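Acyl-coenzyme A oxidase 1 (Yarrowia lipolytica, PDB 5Y9D) catalyses the FAD-dependent oxidation of acyl-CoAs by oxygen to trans-2-enoyl-CoAs and hydrogen peroxide in peroxisomal fatty acid beta-oxidation. Local coordinates at residues Ile504-Gly508 with Gln509-Arg513. Numbering follows the deposited sequence.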
ATOM      1  N   ILE A 504      26.824 -27.113   3.415  1.00 55.38           N
ATOM      2  CA  ILE A 504      27.702 -25.999   3.795  1.00 57.42           C
ATOM      3  C   ILE A 504      27.997 -25.944   5.302  1.00 57.37           C
ATOM      4  O   ILE A 504      27.132 -26.205   6.118  1.00 53.52           O
ATOM      5  CB  ILE A 504      27.194 -24.617   3.253  1.00 58.76           C
ATOM      6  CG1 ILE A 504      26.406 -23.802   4.289  1.00 57.40           C
ATOM      7  CG2 ILE A 504      26.386 -24.776   1.965  1.00 59.80           C
ATOM      8  CD1 ILE A 504      27.209 -22.700   4.964  1.00 58.70           C
ATOM      9  N   SER A 505      29.247 -25.638   5.653  1.00 60.41           N
ATOM     10  CA  SER A 505      29.621 -25.318   7.042  1.00 61.07           C
ATOM     11  C   SER A 505      30.653 -24.203   7.034  1.00 58.33           C
ATOM     12  O   SER A 505      31.614 -24.248   6.265  1.00 54.50           O
ATOM     13  CB  SER A 505      30.170 -26.545   7.793  1.00 60.84           C
ATOM     14  OG  SER A 505      31.267 -27.130   7.117  1.00 51.24           O
ATOM     15  N   GLN A 506      30.433 -23.213   7.895  1.00 60.93           N
ATOM     16  CA  GLN A 506      31.270 -22.009   7.998  1.00 62.27           C
ATOM     17  C   GLN A 506      32.016 -21.986   9.341  1.00 63.16           C
ATOM     18  O   GLN A 506      31.386 -21.911  10.402  1.00 64.89           O
ATOM     19  CB  GLN A 506      30.372 -20.759   7.911  1.00 61.01           C
ATOM     20  CG  GLN A 506      30.395 -20.020   6.576  1.00 60.58           C
ATOM     21  CD  GLN A 506      31.687 -19.267   6.345  1.00 60.22           C
ATOM     22  OE1 GLN A 506      32.154 -19.162   5.217  1.00 60.72           O
ATOM     23  NE2 GLN A 506      32.285 -18.764   7.415  1.00 57.21           N
ATOM     24  N   ASN A 507      33.343 -22.016   9.315  1.00 61.60           N
ATOM     25  CA  ASN A 507      34.100 -21.868  10.561  1.00 67.20           C
ATOM     26  C   ASN A 507      34.377 -20.398  10.933  1.00 65.70           C
ATOM     27  O   ASN A 507      35.235 -20.106  11.766  1.00 60.25           O
ATOM     28  CB  ASN A 507      35.407 -22.674  10.505  1.00 73.21           C
ATOM     29  CG  ASN A 507      35.805 -23.247  11.871  1.00 80.04           C
ATOM     30  OD1 ASN A 507      35.631 -22.602  12.918  1.00 78.92           O
ATOM     31  ND2 ASN A 507      36.339 -24.471  11.866  1.00 80.85           N
ATOM     32  N   GLY A 508      33.641 -19.476  10.318  1.00 68.22           N
ATOM     33  CA  GLY A 508      33.754 -18.051  10.623  1.00 70.23           C
ATOM     34  C   GLY A 508      34.818 -17.286   9.845  1.00 71.80           C
ATOM     35  O   GLY A 508      35.083 -16.127  10.158  1.00 66.10           O
ATOM     36  N   GLN A 509      35.417 -17.921   8.836  1.00 78.57           N
ATOM     37  CA  GLN A 509      36.476 -17.299   8.036  1.00 88.86           C
ATOM     38  C   GLN A 509      35.963 -16.612   6.758  1.00 93.41           C
ATOM     39  O   GLN A 509      36.769 -16.165   5.934  1.00101.58           O
ATOM     40  CB  GLN A 509      37.547 -18.338   7.677  1.00 95.61           C
ATOM     41  CG  GLN A 509      38.096 -19.136   8.868  1.00104.63           C
ATOM     42  CD  GLN A 509      38.586 -18.277  10.042  1.00104.05           C
ATOM     43  OE1 GLN A 509      39.108 -17.171   9.861  1.00102.94           O
ATOM     44  NE2 GLN A 509      38.424 -18.798  11.253  1.00 98.26           N
ATOM     45  N   GLY A 510      34.638 -16.514   6.606  1.00 87.58           N
ATOM     46  CA  GLY A 510      34.012 -15.832   5.462  1.00 79.51           C
ATOM     47  C   GLY A 510      33.665 -16.751   4.303  1.00 71.24           C
ATOM     48  O   GLY A 510      34.208 -17.838   4.171  1.00 70.65           O
ATOM     49  N   THR A 511      32.751 -16.303   3.455  1.00 67.01           N
ATOM     50  CA  THR A 511      32.385 -17.024   2.242  1.00 64.83           C
ATOM     51  C   THR A 511      32.968 -16.239   1.048  1.00 64.43           C
ATOM     52  O   THR A 511      32.809 -15.024   0.974  1.00 58.40           O
ATOM     53  CB  THR A 511      30.843 -17.150   2.123  1.00 61.40           C
ATOM     54  OG1 THR A 511      30.305 -17.637   3.363  1.00 55.49           O
ATOM     55  CG2 THR A 511      30.436 -18.097   0.972  1.00 61.17           C
ATOM     56  N   PRO A 512      33.653 -16.924   0.115  1.00 67.90           N
ATOM     57  CA  PRO A 512      34.258 -16.174  -0.983  1.00 67.66           C
ATOM     58  C   PRO A 512      33.228 -15.699  -1.991  1.00 68.15           C
ATOM     59  O   PRO A 512      32.072 -16.129  -1.966  1.00 67.11           O
ATOM     60  CB  PRO A 512      35.174 -17.205  -1.642  1.00 70.79           C
ATOM     61  CG  PRO A 512      34.478 -18.509  -1.412  1.00 71.39           C
ATOM     62  CD  PRO A 512      33.802 -18.383  -0.067  1.00 68.79           C
ATOM     63  N   ARG A 513      33.672 -14.819  -2.877  1.00 68.64           N
ATOM     64  CA  ARG A 513      32.860 -14.304  -3.975  1.00 66.95           C
ATOM     65  C   ARG A 513      32.331 -15.398  -4.926  1.00 68.33           C
ATOM     66  O   ARG A 513      31.177 -15.336  -5.350  1.00 71.31           O
ATOM     67  CB  ARG A 513      33.679 -13.267  -4.760  1.00 67.41           C
ATOM     68  CG  ARG A 513      33.202 -12.998  -6.183  1.00 68.46           C
ATOM     69  CD  ARG A 513      34.183 -12.125  -6.941  1.00 65.97           C
ATOM     70  NE  ARG A 513      34.053 -10.733  -6.526  1.00 65.24           N
ATOM     71  CZ  ARG A 513      33.196  -9.858  -7.052  1.00 65.02           C
ATOM     72  NH1 ARG A 513      33.171  -8.618  -6.572  1.00 67.17           N
ATOM     73  NH2 ARG A 513      32.370 -10.201  -8.054  1.00 59.81           N
TER
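Gln506 reaches across the bend of its own chain, so that its amide carbon CD lies 3.6 Å from the carbonyl O of Gly510, and the same CD is 3.7 Å from Thr511 OG1. The side chain does not start out toward these partners; a bend at chi2 (-72°) swings the amide inward. There it fills the concave side of the turn, against the backbone from Gln509 to Thr511. Thr511 comes to meet it with its hydroxyl: OG1 sits beside the backbone N, anti to the carbonyl carbon (chi1 -49°). With an alanine in place of this glutamine, the side chain that packs on Gly510 and Thr511 is gone, and a gap is likely to open on the inner side, leaving Gly510 without a neighbour there. Gln509 folds back over the Gly508 peptide, its CG 3.9 Å from Gly508 C. Gly508 and Gly510 both have positive phi, where a CB would press on the preceding carbonyl O. Further out, Thr511 N donates a hydrogen bond to Asp621 OD1, the Thr511 side chain touches Phe521 and Leu617, and Arg513 NH1 forms a salt bridge with Glu631. This is an irregular, glycine-containing surface turn, remote from the flavin, which leads through Pro512 at the N-cap into helix 513-516.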